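Uncharacterized protein (Deinococcus radiodurans, PDB 2A1V) is of unknown function but belongs to the YjbR family, and possibly binds DNA. Local coordinates at residues F36-L41 and R45-T50; V115-K118 and E124-E127. One frame throughout, in Å; residues are numbered along the deposited sequence. Where two conformers were deposited one is given.

In the fold
Contact 1 comes first along the chain and pairs strands 33-38 and 43-51, a beta hairpin in the antiparallel sheet; contact 2 follows later and joins the C-terminal end of helix 101-119 to the short helix 122-128. Their centres lie about 13 Å apart. Helix 101-119 links them, because V115 of contact 2 packs on R45 and Y47 of contact 1. Y40, in segment 36-41, also makes a probable hydrogen bond to E127, OH to OE1. The hairpin region thus touches both helices: its strands meet helix 101-119 through V115, and Y40 meets helix 122-128.

Contact 1: residues F36-L41 and R45-T50; sequences FKVGYL and RMYALT
A beta hairpin of antiparallel strands holds this contact, and a classic beta bulge breaks its regular pairing where Y47 and A48 both stand opposite F36. Two backbone bonds frame the bulge: F36 N reaches A48 O at 2.9 Å, and Y47 N gives to F36 O, nearly straight at 169°. Nearer the turn, V38 and R45 form a hydrogen-bonded pair; R45 N lies 2.8 Å from V38 O, while V38 N meets R45 O from above the carbonyl plane. K37 and M46, the non-hydrogen-bonded pair, share the other face from F36, V38, R45 and A48, and K37 CG rests 3.7 Å from M46 CA.

At the bulge the ring of Y47 lies against the first strand. Its CG lies between the backbone N and carbonyl carbon (chi1 71°), which turns the ring across the chain from F36 to V38. F36 CB sits over one ring face as a CH-pi contact, 3.9 Å from the Y47 centroid, and V38 N lies at the ring edge, in its plane. V38 CG1 adds a looser apolar touch, 4.0 Å from Y47 CD2. The F36 ring takes another course: with CG anti to the carbonyl carbon (chi1 -57°), it presents CD1 to the A48 methyl at 3.9 Å, and A48 O lies in plane at its edge.

Beyond the hairpin, Y47 OH hydrogen-bonds S23 OG, so the buried hydroxyl has a polar partner, and the Y47 ring meets Y112 edge-to-face. V38 also packs on Y112, and A48 on L108, both on helix 101-119. A classic bulge in an antiparallel hairpin whose apolar side chains face a helix is characteristic of a sheet with helices packed on one side, as in this YjbR-family chain.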
ATOM      1  N   PHE A  36       5.041   2.805   5.364  1.00 16.29           N
ATOM      2  CA  PHE A  36       5.907   2.578   4.213  1.00 16.15           C
ATOM      3  C   PHE A  36       5.868   3.813   3.345  1.00 15.65           C
ATOM      4  O   PHE A  36       4.792   4.292   2.946  1.00 15.39           O
ATOM      5  CB  PHE A  36       5.485   1.348   3.406  1.00 16.07           C
ATOM      6  CG  PHE A  36       5.440   0.092   4.206  1.00 18.06           C
ATOM      7  CD1 PHE A  36       4.285  -0.273   4.888  1.00 16.57           C
ATOM      8  CD2 PHE A  36       6.553  -0.747   4.252  1.00 17.68           C
ATOM      9  CE1 PHE A  36       4.229  -1.447   5.642  1.00 16.77           C
ATOM     10  CE2 PHE A  36       6.510  -1.943   4.966  1.00 18.10           C
ATOM     11  CZ  PHE A  36       5.355  -2.295   5.670  1.00 18.62           C
ATOM     12  N   LYS A  37       7.057   4.339   3.070  0.50 15.64           N
ATOM     13  CA  LYS A  37       7.220   5.554   2.287  0.50 14.90           C
ATOM     14  C   LYS A  37       8.176   5.243   1.137  0.50 14.92           C
ATOM     15  O   LYS A  37       9.013   4.333   1.235  0.50 14.63           O
ATOM     16  CB  LYS A  37       7.739   6.692   3.173  0.50 14.85           C
ATOM     17  CG  LYS A  37       6.735   7.198   4.232  0.50 12.96           C
ATOM     18  CD  LYS A  37       7.316   8.301   5.146  0.50 12.72           C
ATOM     19  CE  LYS A  37       6.244   9.072   5.935  0.50 12.60           C
ATOM     20  NZ  LYS A  37       6.756  10.119   6.919  0.50  5.89           N
ATOM     21  N   VAL A  38       8.014   5.970   0.040  1.00 14.86           N
ATOM     22  CA  VAL A  38       8.879   5.851  -1.114  1.00 15.73           C
ATOM     23  C   VAL A  38       9.500   7.211  -1.442  1.00 15.67           C
ATOM     24  O   VAL A  38       8.840   8.268  -1.373  1.00 16.10           O
ATOM     25  CB  VAL A  38       8.103   5.269  -2.346  1.00 15.94           C
ATOM     26  CG1 VAL A  38       6.879   6.105  -2.682  1.00 14.72           C
ATOM     27  CG2 VAL A  38       8.965   5.169  -3.568  1.00 14.68           C
ATOM     28  N   GLY A  39      10.777   7.171  -1.791  1.00 17.03           N
ATOM     29  CA  GLY A  39      11.460   8.326  -2.351  1.00 18.85           C
ATOM     30  C   GLY A  39      12.845   8.566  -1.828  1.00 20.19           C
ATOM     31  O   GLY A  39      13.513   7.645  -1.430  1.00 20.95           O
ATOM     32  N   TYR A  40      13.298   9.814  -1.884  1.00 21.84           N
ATOM     33  CA  TYR A  40      14.634  10.159  -1.363  1.00 21.72           C
ATOM     34  C   TYR A  40      14.546  10.146   0.161  1.00 22.58           C
ATOM     35  O   TYR A  40      13.470  10.261   0.778  1.00 23.24           O
ATOM     36  CB  TYR A  40      15.123  11.557  -1.850  1.00 21.78           C
ATOM     37  CG  TYR A  40      15.037  11.841  -3.368  1.00 22.93           C
ATOM     38  CD1 TYR A  40      13.801  12.219  -3.974  1.00 22.75           C
ATOM     39  CD2 TYR A  40      16.183  11.767  -4.185  1.00 21.39           C
ATOM     40  CE1 TYR A  40      13.709  12.535  -5.353  1.00 20.84           C
ATOM     41  CE2 TYR A  40      16.113  12.054  -5.562  1.00 21.41           C
ATOM     42  CZ  TYR A  40      14.873  12.435  -6.167  1.00 22.81           C
ATOM     43  OH  TYR A  40      14.785  12.709  -7.542  1.00 16.10           O
ATOM     44  N   LEU A  41      15.690  10.012   0.777  1.00 24.00           N
ATOM     45  CA  LEU A  41      15.767  10.165   2.207  1.00 25.07           C
ATOM     46  C   LEU A  41      15.313  11.556   2.619  1.00 24.04           C
ATOM     47  O   LEU A  41      14.706  11.692   3.663  1.00 24.88           O
ATOM     48  CB  LEU A  41      17.175   9.770   2.731  1.00 26.34           C
ATOM     49  CG  LEU A  41      17.403   8.263   2.937  1.00 30.04           C
ATOM     50  CD1 LEU A  41      18.771   8.042   3.666  1.00 33.05           C
ATOM     51  CD2 LEU A  41      16.267   7.592   3.766  1.00 32.77           C
ATOM     52  N   ARG A  45       7.300   9.753   0.398  0.60 19.68           N
ATOM     53  CA  ARG A  45       5.848   9.861   0.402  0.60 20.04           C
ATOM     54  C   ARG A  45       5.196   8.529   0.799  0.60 19.10           C
ATOM     55  O   ARG A  45       5.482   7.500   0.208  0.60 18.49           O
ATOM     56  CB  ARG A  45       5.354  10.259  -1.005  0.60 21.06           C
ATOM     57  CG  ARG A  45       5.895  11.603  -1.578  0.60 22.65           C
ATOM     58  CD  ARG A  45       5.236  12.834  -0.957  0.60 27.15           C
ATOM     59  NE  ARG A  45       5.978  13.342   0.200  0.60 29.91           N
ATOM     60  CZ  ARG A  45       6.679  14.479   0.263  0.60 28.57           C
ATOM     61  NH1 ARG A  45       6.775  15.329  -0.752  0.60 28.45           N
ATOM     62  NH2 ARG A  45       7.295  14.767   1.388  0.60 29.43           N
ATOM     63  N   MET A  46       4.300   8.567   1.781  1.00 18.75           N
ATOM     64  CA  MET A  46       3.614   7.373   2.268  1.00 19.99           C
ATOM     65  C   MET A  46       2.722   6.696   1.223  1.00 18.57           C
ATOM     66  O   MET A  46       1.996   7.356   0.486  1.00 18.04           O
ATOM     67  CB  MET A  46       2.826   7.654   3.565  1.00 19.24           C
ATOM     68  CG  MET A  46       1.770   8.681   3.441  1.00 24.07           C
ATOM     69  SD  MET A  46       1.130   9.387   5.025  1.00 28.66           S
ATOM     70  CE  MET A  46       0.607   7.931   5.826  1.00 31.86           C
ATOM     71  N   TYR A  47       2.791   5.361   1.176  1.00 17.37           N
ATOM     72  CA  TYR A  47       1.952   4.602   0.280  1.00 17.46           C
ATOM     73  C   TYR A  47       1.222   3.436   0.947  1.00 16.92           C
ATOM     74  O   TYR A  47       0.377   2.824   0.303  1.00 17.06           O
ATOM     75  CB  TYR A  47       2.769   4.115  -0.945  1.00 16.87           C
ATOM     76  CG  TYR A  47       3.782   3.035  -0.662  1.00 17.95           C
ATOM     77  CD1 TYR A  47       3.417   1.688  -0.656  1.00 17.18           C
ATOM     78  CD2 TYR A  47       5.128   3.357  -0.377  1.00 16.86           C
ATOM     79  CE1 TYR A  47       4.354   0.698  -0.379  1.00 16.15           C
ATOM     80  CE2 TYR A  47       6.053   2.374  -0.093  1.00 15.46           C
ATOM     81  CZ  TYR A  47       5.671   1.045  -0.116  1.00 15.76           C
ATOM     82  OH  TYR A  47       6.595   0.055   0.154  1.00 15.78           O
ATOM     83  N   ALA A  48       1.597   3.066   2.171  1.00 16.19           N
ATOM     84  CA  ALA A  48       0.864   2.041   2.919  1.00 16.55           C
ATOM     85  C   ALA A  48       1.092   2.244   4.415  1.00 16.79           C
ATOM     86  O   ALA A  48       2.149   2.725   4.810  1.00 16.67           O
ATOM     87  CB  ALA A  48       1.279   0.705   2.527  1.00 15.97           C
ATOM     88  N   LEU A  49       0.095   1.921   5.234  1.00 16.42           N
ATOM     89  CA  LEU A  49       0.242   2.021   6.684  1.00 18.52           C
ATOM     90  C   LEU A  49      -0.534   0.890   7.366  1.00 17.93           C
ATOM     91  O   LEU A  49      -1.623   0.481   6.890  1.00 17.86           O
ATOM     92  CB  LEU A  49      -0.329   3.336   7.238  1.00 19.38           C
ATOM     93  CG  LEU A  49      -0.137   4.731   6.699  1.00 22.89           C
ATOM     94  CD1 LEU A  49      -0.767   4.915   5.293  1.00 24.64           C
ATOM     95  CD2 LEU A  49      -0.785   5.657   7.766  1.00 22.14           C
ATOM     96  N   THR A  50      -0.033   0.431   8.500  1.00 18.02           N
ATOM     97  CA  THR A  50      -0.818  -0.509   9.322  1.00 19.04           C
ATOM     98  C   THR A  50      -0.420  -0.395  10.786  1.00 19.26           C
ATOM     99  O   THR A  50       0.735  -0.106  11.075  1.00 20.40           O
ATOM    100  CB  THR A  50      -0.654  -2.006   8.846  1.00 19.51           C
ATOM    101  OG1 THR A  50      -1.675  -2.866   9.437  1.00 19.29           O
ATOM    102  CG2 THR A  50       0.742  -2.502   9.153  1.00 19.02           C
TER

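Contact 2: residues V115-K118 and E124-E127; sequences VTKK and ERKE
The backbone carbonyl of T116, near the C-terminal end of helix 101-119, accepts a hydrogen bond from R125 of the short helix that follows. R125 NH1 lies 3.2 Å from T116 O, with an N-H...O angle of 155°. The donor is tilted 20° from the carbonyl plane, a modest departure from a flat approach. K117 O also comes near, 3.4 Å from the same NH1, which places this nitrogen beside two successive carbonyls of the helix.

R125 reaches across from its own helix, CB pointing toward helix 101-119. A bend at chi3 (-73°) turns the guanidinium toward the carbonyls, and the methylene CD itself lies 3.3 Å from T116 O. The same CD also passes T116 CB, a looser contact at 4.3 Å. K117 covers one face of the guanidinium: its CD sits 3.7 Å above the plane, over the centre, and the two side chains cross at about a right angle. From there the chain leads away, K117 NZ ending 5.5 Å from R125 NE and hydrogen-bonding D132 O.

F120 and L130 from the adjoining loops also touch R125. With carbonyl oxygen at an edge and aliphatic carbon over a face, the cationic group would probably be steadied by the negative end of the helix dipole, while its like-charged lysine neighbour contributes methylene packing.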
ATOM      1  N   VAL A 115       1.593   6.473  -5.960  1.00 16.70           N
ATOM      2  CA  VAL A 115       2.378   7.465  -5.254  1.00 18.65           C
ATOM      3  C   VAL A 115       3.606   7.947  -6.043  1.00 17.98           C
ATOM      4  O   VAL A 115       3.869   9.130  -6.093  1.00 17.17           O
ATOM      5  CB  VAL A 115       2.730   7.040  -3.808  1.00 18.14           C
ATOM      6  CG1 VAL A 115       3.684   8.022  -3.190  1.00 19.70           C
ATOM      7  CG2 VAL A 115       1.465   6.911  -2.957  1.00 20.14           C
ATOM      8  N   THR A 116       4.342   7.027  -6.648  0.50 18.44           N
ATOM      9  CA  THR A 116       5.434   7.416  -7.538  0.50 19.08           C
ATOM     10  C   THR A 116       5.000   8.298  -8.696  0.50 19.63           C
ATOM     11  O   THR A 116       5.739   9.171  -9.114  0.50 19.58           O
ATOM     12  CB  THR A 116       6.240   6.227  -8.073  0.50 18.63           C
ATOM     13  OG1 THR A 116       5.449   5.441  -8.958  0.50 17.64           O
ATOM     14  CG2 THR A 116       6.690   5.294  -6.983  0.50 18.49           C
ATOM     15  N   LYS A 117       3.809   8.042  -9.215  1.00 20.10           N
ATOM     16  CA  LYS A 117       3.245   8.842 -10.283  1.00 21.65           C
ATOM     17  C   LYS A 117       2.774  10.201  -9.801  1.00 22.80           C
ATOM     18  O   LYS A 117       3.057  11.197 -10.423  1.00 24.53           O
ATOM     19  CB  LYS A 117       2.116   8.116 -11.015  1.00 22.46           C
ATOM     20  CG  LYS A 117       2.522   6.913 -11.850  1.00 26.07           C
ATOM     21  CD  LYS A 117       3.856   7.108 -12.533  1.00 29.62           C
ATOM     22  CE  LYS A 117       4.055   6.143 -13.700  1.00 31.22           C
ATOM     23  NZ  LYS A 117       3.362   4.849 -13.578  1.00 29.63           N
ATOM     24  N   LYS A 118       2.056  10.235  -8.685  1.00 24.07           N
ATOM     25  CA  LYS A 118       1.451  11.497  -8.238  1.00 23.84           C
ATOM     26  C   LYS A 118       2.406  12.399  -7.464  1.00 24.23           C
ATOM     27  O   LYS A 118       2.278  13.626  -7.554  1.00 25.55           O
ATOM     28  CB  LYS A 118       0.171  11.257  -7.430  1.00 25.56           C
ATOM     29  CG  LYS A 118      -0.539  12.555  -6.970  1.00 28.02           C
ATOM     30  CD  LYS A 118      -1.271  13.232  -8.164  1.00 32.67           C
ATOM     31  CE  LYS A 118      -1.389  14.761  -7.987  1.00 36.32           C
ATOM     32  NZ  LYS A 118      -0.080  15.518  -8.277  1.00 39.93           N
ATOM     33  N   GLU A 124      12.306  13.243 -11.535  1.00 20.00           N
ATOM     34  CA  GLU A 124      12.562  12.603 -10.267  1.00 20.56           C
ATOM     35  C   GLU A 124      12.579  11.085 -10.403  1.00 19.58           C
ATOM     36  O   GLU A 124      13.481  10.402  -9.872  1.00 18.64           O
ATOM     37  CB  GLU A 124      11.505  12.996  -9.232  1.00 19.64           C
ATOM     38  CG  GLU A 124      11.806  14.262  -8.470  1.00 21.15           C
ATOM     39  CD  GLU A 124      10.677  14.617  -7.509  1.00 20.70           C
ATOM     40  OE1 GLU A 124       9.550  14.915  -7.993  1.00 20.40           O
ATOM     41  OE2 GLU A 124      10.924  14.545  -6.277  1.00 20.92           O
ATOM     42  N   ARG A 125      11.557  10.558 -11.065  1.00 19.70           N
ATOM     43  CA  ARG A 125      11.440   9.108 -11.196  1.00 21.31           C
ATOM     44  C   ARG A 125      12.635   8.534 -11.985  1.00 20.45           C
ATOM     45  O   ARG A 125      13.105   7.449 -11.693  1.00 20.02           O
ATOM     46  CB  ARG A 125      10.138   8.732 -11.874  1.00 20.85           C
ATOM     47  CG  ARG A 125       8.857   9.023 -11.049  1.00 22.95           C
ATOM     48  CD  ARG A 125       7.681   8.215 -11.619  1.00 24.66           C
ATOM     49  NE  ARG A 125       7.234   8.762 -12.889  1.00 27.01           N
ATOM     50  CZ  ARG A 125       6.446   9.830 -13.047  1.00 29.36           C
ATOM     51  NH1 ARG A 125       5.942  10.513 -12.020  1.00 30.34           N
ATOM     52  NH2 ARG A 125       6.154  10.226 -14.272  1.00 30.84           N
ATOM     53  N   LYS A 126      13.091   9.271 -12.985  1.00 21.73           N
ATOM     54  CA  LYS A 126      14.293   8.933 -13.756  1.00 22.96           C
ATOM     55  C   LYS A 126      15.561   8.986 -12.867  1.00 23.15           C
ATOM     56  O   LYS A 126      16.328   8.066 -12.860  1.00 21.60           O
ATOM     57  CB  LYS A 126      14.434   9.858 -14.956  1.00 22.83           C
ATOM     58  CG  LYS A 126      15.269   9.227 -16.103  1.00 24.86           C
ATOM     59  CD  LYS A 126      16.070  10.218 -16.965  1.00 24.09           C
ATOM     60  CE  LYS A 126      17.053   9.465 -17.925  1.00 26.55           C
ATOM     61  NZ  LYS A 126      17.529  10.302 -19.134  1.00 26.78           N
ATOM     62  N   GLU A 127      15.724  10.039 -12.075  1.00 24.97           N
ATOM     63  CA  GLU A 127      16.949  10.224 -11.297  1.00 25.90           C
ATOM     64  C   GLU A 127      17.089   9.124 -10.291  1.00 27.09           C
ATOM     65  O   GLU A 127      18.073   8.345 -10.256  1.00 28.24           O
ATOM     66  CB  GLU A 127      16.910  11.548 -10.550  1.00 26.42           C
ATOM     67  CG  GLU A 127      18.299  12.023 -10.166  1.00 27.74           C
ATOM     68  CD  GLU A 127      18.392  12.542  -8.796  1.00 26.10           C
ATOM     69  OE1 GLU A 127      17.339  12.833  -8.195  1.00 22.10           O
ATOM     70  OE2 GLU A 127      19.541  12.687  -8.342  1.00 29.56           O
TER